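Local coordinates for protein endoglucanase A (Clostridium longisporum, PDB 6Q1I) that hydrolyses internal beta-1,4-glucosidic linkages of cellulose, lichenan and barley beta-glucan through its family 5 glycoside hydrolase catalytic domain, and also degrades xylan, at residues Arg95-Val100 / Lys147-His152; Asn219-Pro224 / Val229-His234; Tyr257-Leu262 / Ala300-Thr305. One frame throughout, in Å; residues are numbered along the deposited sequence.

Contact 1 of 3, residues Arg95-Val100 / Lys147-His152; sequences RVKEVV and KDYDDH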
loop_
_atom_site.group_PDB
_atom_site.type_symbol
_atom_site.label_atom_id
_atom_site.label_comp_id
_atom_site.label_asym_id
_atom_site.label_seq_id
_atom_site.Cartn_x
_atom_site.Cartn_y
_atom_site.Cartn_z
ATOM N N ARG A 95 7.580 4.301 17.694
ATOM C CA ARG A 95 6.540 3.275 17.601
ATOM C C ARG A 95 6.475 2.678 16.199
ATOM O O ARG A 95 6.365 1.456 16.044
ATOM C CB ARG A 95 5.185 3.843 18.018
ATOM C CG ARG A 95 4.038 2.841 17.891
ATOM C CD ARG A 95 4.229 1.621 18.791
ATOM N NE ARG A 95 3.181 0.639 18.549
ATOM C CZ ARG A 95 3.270 -0.655 18.826
ATOM N NH1 ARG A 95 4.352 -1.156 19.413
ATOM N NH2 ARG A 95 2.258 -1.447 18.502
ATOM N N VAL A 96 6.544 3.516 15.163
ATOM C CA VAL A 96 6.585 2.994 13.800
ATOM C C VAL A 96 7.764 2.039 13.649
ATOM O O VAL A 96 7.630 0.942 13.096
ATOM C CB VAL A 96 6.640 4.137 12.770
ATOM C CG1 VAL A 96 6.761 3.572 11.365
ATOM C CG2 VAL A 96 5.406 5.059 12.861
ATOM N N LYS A 97 8.933 2.441 14.164
ATOM C CA LYS A 97 10.121 1.600 14.069
ATOM C C LYS A 97 9.925 0.261 14.772
ATOM O O LYS A 97 10.384 -0.774 14.279
ATOM C CB LYS A 97 11.331 2.341 14.642
ATOM C CG LYS A 97 12.607 1.537 14.610
ATOM C CD LYS A 97 13.828 2.368 14.940
ATOM C CE LYS A 97 14.262 3.196 13.738
ATOM N NZ LYS A 97 15.577 3.866 13.965
ATOM N N GLU A 98 9.274 0.254 15.938
ATOM C CA GLU A 98 9.059 -1.011 16.634
ATOM C C GLU A 98 8.191 -1.960 15.807
ATOM O O GLU A 98 8.468 -3.166 15.739
ATOM C CB GLU A 98 8.463 -0.763 18.022
ATOM C CG GLU A 98 8.262 -2.040 18.871
ATOM C CD GLU A 98 9.536 -2.599 19.534
ATOM O OE1 GLU A 98 10.643 -2.086 19.299
ATOM O OE2 GLU A 98 9.420 -3.576 20.308
ATOM N N VAL A 99 7.143 -1.437 15.164
ATOM C CA VAL A 99 6.288 -2.287 14.337
ATOM C C VAL A 99 7.039 -2.764 13.096
ATOM O O VAL A 99 6.953 -3.937 12.715
ATOM C CB VAL A 99 4.981 -1.551 13.985
ATOM C CG1 VAL A 99 4.151 -2.359 13.009
ATOM C CG2 VAL A 99 4.186 -1.261 15.253
ATOM N N VAL A 100 7.814 -1.874 12.468
ATOM C CA VAL A 100 8.690 -2.296 11.377
ATOM C C VAL A 100 9.620 -3.412 11.846
ATOM O O VAL A 100 9.810 -4.416 11.151
ATOM C CB VAL A 100 9.474 -1.089 10.827
ATOM C CG1 VAL A 100 10.632 -1.553 9.912
ATOM C CG2 VAL A 100 8.556 -0.137 10.085
ATOM N N LYS A 147 17.626 4.607 7.768
ATOM C CA LYS A 147 18.710 4.570 6.795
ATOM C C LYS A 147 19.495 3.264 6.843
ATOM O O LYS A 147 19.971 2.788 5.806
ATOM C CB LYS A 147 19.649 5.759 7.028
ATOM C CG LYS A 147 20.850 5.798 6.108
ATOM C CD LYS A 147 21.705 7.043 6.329
ATOM C CE LYS A 147 23.047 6.883 5.636
ATOM N NZ LYS A 147 23.807 8.159 5.519
ATOM N N ASP A 148 19.678 2.682 8.028
ATOM C CA ASP A 148 20.564 1.528 8.168
ATOM C C ASP A 148 19.866 0.190 7.949
ATOM O O ASP A 148 20.518 -0.857 8.044
ATOM C CB ASP A 148 21.247 1.558 9.535
ATOM C CG ASP A 148 22.187 2.737 9.679
ATOM O OD1 ASP A 148 22.771 3.156 8.655
ATOM O OD2 ASP A 148 22.328 3.253 10.802
ATOM N N TYR A 149 18.572 0.197 7.657
ATOM C CA TYR A 149 17.854 -1.039 7.381
ATOM C C TYR A 149 18.285 -1.621 6.038
ATOM O O TYR A 149 18.594 -0.895 5.085
ATOM C CB TYR A 149 16.342 -0.767 7.408
ATOM C CG TYR A 149 15.835 -0.664 8.828
ATOM C CD1 TYR A 149 16.203 0.392 9.646
ATOM C CD2 TYR A 149 15.035 -1.651 9.372
ATOM C CE1 TYR A 149 15.781 0.467 10.955
ATOM C CE2 TYR A 149 14.608 -1.587 10.688
ATOM C CZ TYR A 149 14.984 -0.519 11.474
ATOM O OH TYR A 149 14.589 -0.440 12.789
ATOM N N ASP A 150 18.295 -2.952 5.972
ATOM C CA ASP A 150 18.676 -3.671 4.761
ATOM C C ASP A 150 17.557 -3.602 3.718
ATOM O O ASP A 150 16.540 -2.925 3.895
ATOM C CB ASP A 150 19.134 -5.092 5.108
ATOM C CG ASP A 150 18.008 -6.025 5.532
ATOM O OD1 ASP A 150 16.827 -5.783 5.215
ATOM O OD2 ASP A 150 18.342 -7.053 6.159
ATOM N N ASP A 151 17.760 -4.295 2.601
ATOM C CA ASP A 151 16.885 -4.142 1.443
ATOM C C ASP A 151 15.541 -4.838 1.586
ATOM O O ASP A 151 14.724 -4.755 0.660
ATOM C CB ASP A 151 17.579 -4.538 0.137
ATOM C CG ASP A 151 17.843 -6.030 0.013
ATOM O OD1 ASP A 151 17.449 -6.839 0.884
ATOM O OD2 ASP A 151 18.460 -6.388 -1.007
ATOM N N HIS A 152 15.257 -5.468 2.723
ATOM C CA HIS A 152 13.891 -5.917 2.951
ATOM C C HIS A 152 12.944 -4.769 3.248
ATOM O O HIS A 152 11.730 -4.945 3.124
ATOM C CB HIS A 152 13.832 -6.942 4.064
ATOM C CG HIS A 152 14.267 -8.302 3.631
ATOM N ND1 HIS A 152 15.588 -8.621 3.412
ATOM C CD2 HIS A 152 13.555 -9.419 3.349
ATOM C CE1 HIS A 152 15.674 -9.880 3.022
ATOM N NE2 HIS A 152 14.454 -10.387 2.977
#
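The phenolic oxygen of Y149 meets K97 at the flank of helix 90-105 and is hydrogen-bonded to D101, one helical turn further along. K97 touches this oxygen with its methylenes, CG lying 3.3 Å from Y149 OH and CD 3.6 Å from it. The lysine leaves the helix with CG anti to the backbone N, chi1 179°, and then bends about its CG-CD bond, chi3 -79°; its chain thereby passes the phenol obliquely, and CE comes within 4.2 Å of Y149 CE1. Its ammonium goes on to the carbonyl of A145 and makes a cation-pi contact with F146. Along the other flank of the ring V100 CG1 packs at 4.1 Å from Y149 CE2, the same valine also resting on I74 of strand 71-74. Behind the tyrosine, its carbonyl accepts from R202 and N198, and an Asx turn follows in which H152 N donates to D150 OD1 at 3.0 Å. Between the segments the contact is thus apolar, its polar ends held by D101 and A145, and it joins barrel helix 90-105 to the loop leading from helix 128-145 into strand 153-156 of the (beta/alpha)8 barrel.

Contact 2 of 3, residues Asn219-Pro224 / Val229-His234; sequences NDFKVP and VIASVH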
loop_
_atom_site.group_PDB
_atom_site.type_symbol
_atom_site.label_atom_id
_atom_site.label_comp_id
_atom_site.label_asym_id
_atom_site.label_seq_id
_atom_site.Cartn_x
_atom_site.Cartn_y
_atom_site.Cartn_z
ATOM N N ASN A 219 -0.629 5.577 -17.909
ATOM C CA ASN A 219 0.119 6.119 -19.031
ATOM C C ASN A 219 0.882 7.370 -18.642
ATOM O O ASN A 219 1.996 7.583 -19.138
ATOM C CB ASN A 219 -0.796 6.391 -20.217
ATOM C CG ASN A 219 -1.258 5.120 -20.899
ATOM O OD1 ASN A 219 -0.702 4.041 -20.684
ATOM N ND2 ASN A 219 -2.270 5.246 -21.740
ATOM N N ASP A 220 0.331 8.189 -17.743
ATOM C CA ASP A 220 0.984 9.432 -17.348
ATOM C C ASP A 220 2.012 9.247 -16.237
ATOM O O ASP A 220 2.661 10.223 -15.854
ATOM C CB ASP A 220 -0.047 10.496 -16.948
ATOM C CG ASP A 220 -0.511 11.345 -18.122
ATOM O OD1 ASP A 220 0.037 11.205 -19.236
ATOM O OD2 ASP A 220 -1.424 12.168 -17.922
ATOM N N PHE A 221 2.201 8.030 -15.737
ATOM C CA PHE A 221 3.214 7.776 -14.723
ATOM C C PHE A 221 4.597 8.071 -15.286
ATOM O O PHE A 221 4.976 7.548 -16.337
ATOM C CB PHE A 221 3.131 6.306 -14.304
ATOM C CG PHE A 221 4.094 5.911 -13.213
ATOM C CD1 PHE A 221 3.780 6.119 -11.887
ATOM C CD2 PHE A 221 5.297 5.294 -13.512
ATOM C CE1 PHE A 221 4.658 5.740 -10.881
ATOM C CE2 PHE A 221 6.168 4.910 -12.513
ATOM C CZ PHE A 221 5.847 5.128 -11.201
ATOM N N LYS A 222 5.372 8.877 -14.569
ATOM C CA LYS A 222 6.715 9.242 -14.994
ATOM C C LYS A 222 7.734 8.634 -14.044
ATOM O O LYS A 222 7.645 8.827 -12.829
ATOM C CB LYS A 222 6.894 10.763 -15.047
ATOM C CG LYS A 222 8.216 11.197 -15.666
ATOM C CD LYS A 222 8.294 12.699 -15.841
ATOM C CE LYS A 222 9.625 13.109 -16.470
ATOM N NZ LYS A 222 9.825 14.590 -16.480
ATOM N N VAL A 223 8.705 7.920 -14.604
ATOM C CA VAL A 223 9.796 7.329 -13.833
ATOM C C VAL A 223 10.915 8.362 -13.745
ATOM O O VAL A 223 11.438 8.780 -14.790
ATOM C CB VAL A 223 10.302 6.044 -14.503
ATOM C CG1 VAL A 223 11.406 5.395 -13.669
ATOM C CG2 VAL A 223 9.152 5.066 -14.742
ATOM N N PRO A 224 11.306 8.801 -12.547
ATOM C CA PRO A 224 12.492 9.663 -12.423
ATOM C C PRO A 224 13.751 8.959 -12.916
ATOM O O PRO A 224 13.778 7.747 -13.135
ATOM C CB PRO A 224 12.584 9.936 -10.917
ATOM C CG PRO A 224 11.227 9.639 -10.379
ATOM C CD PRO A 224 10.676 8.542 -11.239
ATOM N N VAL A 229 13.279 2.234 -8.888
ATOM C CA VAL A 229 11.890 2.649 -8.711
ATOM C C VAL A 229 10.964 1.481 -9.021
ATOM O O VAL A 229 11.222 0.677 -9.930
ATOM C CB VAL A 229 11.573 3.854 -9.619
ATOM C CG1 VAL A 229 10.066 4.144 -9.666
ATOM C CG2 VAL A 229 12.362 5.077 -9.150
ATOM N N ILE A 230 9.860 1.406 -8.276
ATOM C CA ILE A 230 8.778 0.459 -8.495
ATOM C C ILE A 230 7.487 1.262 -8.620
ATOM O O ILE A 230 7.240 2.169 -7.819
ATOM C CB ILE A 230 8.661 -0.498 -7.288
ATOM C CG1 ILE A 230 9.961 -1.266 -7.032
ATOM C CG2 ILE A 230 7.478 -1.462 -7.479
ATOM C CD1 ILE A 230 10.000 -1.968 -5.672
ATOM N N ALA A 231 6.656 0.933 -9.605
ATOM C CA ALA A 231 5.332 1.542 -9.686
ATOM C C ALA A 231 4.380 0.885 -8.685
ATOM O O ALA A 231 4.389 -0.338 -8.520
ATOM C CB ALA A 231 4.774 1.375 -11.097
ATOM N N SER A 232 3.525 1.699 -8.063
ATOM C CA SER A 232 2.497 1.243 -7.132
ATOM C C SER A 232 1.115 1.497 -7.725
ATOM O O SER A 232 0.778 2.636 -8.060
ATOM C CB SER A 232 2.612 2.002 -5.804
ATOM O OG SER A 232 1.517 1.713 -4.958
ATOM N N VAL A 233 0.297 0.445 -7.812
ATOM C CA VAL A 233 -1.126 0.585 -8.091
ATOM C C VAL A 233 -1.905 -0.201 -7.047
ATOM O O VAL A 233 -1.395 -1.139 -6.430
ATOM C CB VAL A 233 -1.539 0.153 -9.520
ATOM C CG1 VAL A 233 -0.849 1.007 -10.564
ATOM C CG2 VAL A 233 -1.243 -1.316 -9.760
ATOM N N HIS A 234 -3.156 0.211 -6.847
ATOM C CA HIS A 234 -4.123 -0.507 -6.024
ATOM C C HIS A 234 -5.226 -0.983 -6.951
ATOM O O HIS A 234 -5.648 -0.254 -7.855
ATOM C CB HIS A 234 -4.669 0.402 -4.926
ATOM C CG HIS A 234 -3.604 0.896 -4.002
ATOM N ND1 HIS A 234 -3.810 1.908 -3.096
ATOM C CD2 HIS A 234 -2.310 0.526 -3.863
ATOM C CE1 HIS A 234 -2.689 2.151 -2.445
ATOM N NE2 HIS A 234 -1.764 1.322 -2.888
#
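F221 lays one face of its ring over the methyl group of A231. The alanine CB sits 4.3 Å from the centroid of the F221 ring, 26° off the ring normal, a CH-pi contact displaced toward the outer end of the phenyl group: A231 CB is 3.9 Å from F221 CZ and 4.1 Å from F221 CE2. With CG anti to the backbone N, chi1 -178°, the phenylalanine reaches from the loop toward the strand, and its outer end does the touching. Two residues on, V223 brings CG1 to 4.3 Å from V229 CB, and P224 adds its ring carbon CD at 4.4 Å from V229 CG2. V229 is thus met by two successive loop residues, whereas I230 between the two contact residues points away from the loop.

Further out, F273 of helix 256-275 meets the F221 ring edge-to-face and also touches A231, while M206 and T208 of the neighbouring strand 204-208 pack against F221. The loop backbone is tied down by polar groups: K276 donates to the carbonyls of N219 and F221, N182 bonds to D220 O and K222 N, and the D220 carboxylate forms a salt bridge with R178. The strand itself is fixed by backbone hydrogen bonds on both flanks, to V204 and M206 and to P279 and V281. Here the loop that follows helix 215-219 returns over the outside of the sixth strand, a helix-to-strand connection, apolar where it faces the strand, within the (beta/alpha)8 TIM barrel of the family 5 glycoside hydrolases.

Contact 3 of 3, residues Tyr257-Leu262 / Ala300-Thr305; sequences YDKYSL and AEYYVT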
loop_
_atom_site.group_PDB
_atom_site.type_symbol
_atom_site.label_atom_id
_atom_site.label_comp_id
_atom_site.label_asym_id
_atom_site.label_seq_id
_atom_site.Cartn_x
_atom_site.Cartn_y
_atom_site.Cartn_z
ATOM N N TYR A 257 -15.329 -15.320 -18.275
ATOM C CA TYR A 257 -15.219 -13.883 -18.517
ATOM C C TYR A 257 -14.539 -13.176 -17.348
ATOM O O TYR A 257 -13.692 -12.294 -17.549
ATOM C CB TYR A 257 -16.609 -13.294 -18.774
ATOM C CG TYR A 257 -16.651 -11.783 -18.702
ATOM C CD1 TYR A 257 -16.346 -11.002 -19.810
ATOM C CD2 TYR A 257 -16.982 -11.135 -17.516
ATOM C CE1 TYR A 257 -16.373 -9.616 -19.739
ATOM C CE2 TYR A 257 -17.012 -9.754 -17.437
ATOM C CZ TYR A 257 -16.709 -9.001 -18.550
ATOM O OH TYR A 257 -16.736 -7.625 -18.465
ATOM N N ASP A 258 -14.900 -13.546 -16.112
ATOM C CA ASP A 258 -14.260 -12.949 -14.943
ATOM C C ASP A 258 -12.754 -13.181 -14.977
ATOM O O ASP A 258 -11.964 -12.271 -14.691
ATOM C CB ASP A 258 -14.801 -13.578 -13.654
ATOM C CG ASP A 258 -16.229 -13.158 -13.318
ATOM O OD1 ASP A 258 -16.667 -12.063 -13.731
ATOM O OD2 ASP A 258 -16.903 -13.939 -12.600
ATOM N N LYS A 259 -12.343 -14.409 -15.299
ATOM C CA LYS A 259 -10.922 -14.740 -15.328
ATOM C C LYS A 259 -10.211 -14.002 -16.455
ATOM O O LYS A 259 -9.124 -13.446 -16.252
ATOM C CB LYS A 259 -10.761 -16.256 -15.449
ATOM C CG LYS A 259 -11.130 -16.969 -14.164
ATOM C CD LYS A 259 -11.232 -18.469 -14.339
ATOM C CE LYS A 259 -11.579 -19.139 -13.017
ATOM N NZ LYS A 259 -11.894 -20.581 -13.168
ATOM N N TYR A 260 -10.816 -13.975 -17.642
ATOM C CA TYR A 260 -10.216 -13.265 -18.765
ATOM C C TYR A 260 -10.037 -11.788 -18.447
ATOM O O TYR A 260 -8.986 -11.202 -18.730
ATOM C CB TYR A 260 -11.096 -13.434 -20.004
ATOM C CG TYR A 260 -10.631 -12.614 -21.184
ATOM C CD1 TYR A 260 -9.611 -13.063 -22.000
ATOM C CD2 TYR A 260 -11.212 -11.383 -21.476
ATOM C CE1 TYR A 260 -9.182 -12.312 -23.081
ATOM C CE2 TYR A 260 -10.790 -10.630 -22.555
ATOM C CZ TYR A 260 -9.778 -11.104 -23.353
ATOM O OH TYR A 260 -9.344 -10.365 -24.431
ATOM N N SER A 261 -11.060 -11.172 -17.863
ATOM C CA SER A 261 -10.994 -9.753 -17.549
ATOM C C SER A 261 -9.850 -9.459 -16.593
ATOM O O SER A 261 -9.121 -8.472 -16.768
ATOM C CB SER A 261 -12.320 -9.296 -16.945
ATOM O OG SER A 261 -13.364 -9.427 -17.882
ATOM N N LEU A 262 -9.682 -10.296 -15.568
ATOM C CA LEU A 262 -8.595 -10.060 -14.628
ATOM C C LEU A 262 -7.244 -10.276 -15.294
ATOM O O LEU A 262 -6.298 -9.516 -15.055
ATOM C CB LEU A 262 -8.772 -10.928 -13.382
ATOM C CG LEU A 262 -7.797 -10.686 -12.230
ATOM C CD1 LEU A 262 -7.796 -9.235 -11.780
ATOM C CD2 LEU A 262 -8.135 -11.597 -11.065
ATOM N N ALA A 300 -9.543 -14.715 -4.743
ATOM C CA ALA A 300 -8.256 -14.579 -4.066
ATOM C C ALA A 300 -7.207 -15.498 -4.682
ATOM O O ALA A 300 -6.082 -15.070 -4.965
ATOM C CB ALA A 300 -8.421 -14.883 -2.575
ATOM N N GLU A 301 -7.548 -16.770 -4.888
ATOM C CA GLU A 301 -6.565 -17.696 -5.438
ATOM C C GLU A 301 -6.203 -17.315 -6.865
ATOM O O GLU A 301 -5.024 -17.288 -7.233
ATOM C CB GLU A 301 -7.062 -19.142 -5.411
ATOM C CG GLU A 301 -5.982 -20.078 -5.959
ATOM C CD GLU A 301 -6.391 -21.527 -6.071
ATOM O OE1 GLU A 301 -7.491 -21.889 -5.613
ATOM O OE2 GLU A 301 -5.587 -22.309 -6.618
ATOM N N TYR A 302 -7.208 -17.025 -7.689
ATOM C CA TYR A 302 -6.928 -16.736 -9.089
ATOM C C TYR A 302 -6.100 -15.468 -9.218
ATOM O O TYR A 302 -5.143 -15.414 -10.000
ATOM C CB TYR A 302 -8.227 -16.605 -9.879
ATOM C CG TYR A 302 -7.966 -16.631 -11.363
ATOM C CD1 TYR A 302 -7.975 -17.836 -12.057
ATOM C CD2 TYR A 302 -7.660 -15.474 -12.068
ATOM C CE1 TYR A 302 -7.712 -17.882 -13.399
ATOM C CE2 TYR A 302 -7.399 -15.517 -13.424
ATOM C CZ TYR A 302 -7.421 -16.728 -14.074
ATOM O OH TYR A 302 -7.164 -16.814 -15.421
ATOM N N TYR A 303 -6.450 -14.442 -8.443
ATOM C CA TYR A 303 -5.737 -13.172 -8.483
ATOM C C TYR A 303 -4.266 -13.357 -8.137
ATOM O O TYR A 303 -3.386 -12.899 -8.872
ATOM C CB TYR A 303 -6.430 -12.213 -7.515
ATOM C CG TYR A 303 -6.107 -10.735 -7.624
ATOM C CD1 TYR A 303 -4.801 -10.258 -7.519
ATOM C CD2 TYR A 303 -7.128 -9.801 -7.751
ATOM C CE1 TYR A 303 -4.524 -8.909 -7.577
ATOM C CE2 TYR A 303 -6.857 -8.442 -7.794
ATOM C CZ TYR A 303 -5.552 -8.003 -7.722
ATOM O OH TYR A 303 -5.256 -6.656 -7.769
ATOM N N VAL A 304 -3.975 -14.026 -7.020
ATOM C CA VAL A 304 -2.584 -14.205 -6.620
ATOM C C VAL A 304 -1.828 -15.044 -7.643
ATOM O O VAL A 304 -0.685 -14.734 -7.985
ATOM C CB VAL A 304 -2.486 -14.796 -5.200
ATOM C CG1 VAL A 304 -1.045 -15.082 -4.857
ATOM C CG2 VAL A 304 -3.092 -13.846 -4.182
ATOM N N THR A 305 -2.437 -16.125 -8.137
ATOM C CA THR A 305 -1.768 -16.954 -9.139
ATOM C C THR A 305 -1.451 -16.141 -10.387
ATOM O O THR A 305 -0.327 -16.167 -10.894
ATOM C CB THR A 305 -2.636 -18.160 -9.518
ATOM O OG1 THR A 305 -2.912 -18.963 -8.366
ATOM C CG2 THR A 305 -1.923 -19.033 -10.543
#
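Y302 projects from helix 293-309 against K259 of helix 256-275, and the aliphatic part of the lysine runs over one face of its ring. K259 CG stands 3.7 Å from the centroid of the Y302 ring, 16° off the ring normal, in a CH-pi contact. Beyond CG the lysine is extended, which carries CD on to 3.7 Å from Y302 CE1, while its CB lies 3.6 Å from Y302 OH. The hydroxyl itself is hydrogen-bonded to D263. At the edge of the same ring, near its plane, L262 CD2 approaches Y302 CD2 at 4.0 Å. The same methyl, L262 CD2, is 3.9 Å from both the CA and CD2 of Y303 and so packs between consecutive tyrosines; the L262 and Y303 side chains cross at about a right angle. The hydroxyl of Y303 bonds to the carbonyl of A235, and its ring stacks with F285. The two helices, which follow strands 229-234 and 280-285, are successive members of the outer layer of the (beta/alpha)8 barrel; their short segments run roughly parallel, at 31°, with axes 10.9 Å apart. Contact between the segments is thus made by carbon and aromatic surface, the tyrosine hydroxyls being engaged by D263 and A235.

The three contacts follow one another along the chain, all within one (beta/alpha)8 barrel, and none touches another. Contacts 2 and 3 come nearest, with about 6 Å between closest atoms and 23 Å between centres; helix 256-275 joins them, supplying F273 beside contact 2 and residues 257-262 to contact 3. Contacts 1 and 3 lie on opposite sides of the chain's centre, their own centres 33 Å apart. Of contact 3, the Y303 side chain reaches in to about 8 Å from that of Q284 and about 11 Å from that of Q160, changed residues at the positions inferred for the nucleophile and proton donor. The strand of contact 2 comes closer still through H234, which hydrogen-bonds to Q160.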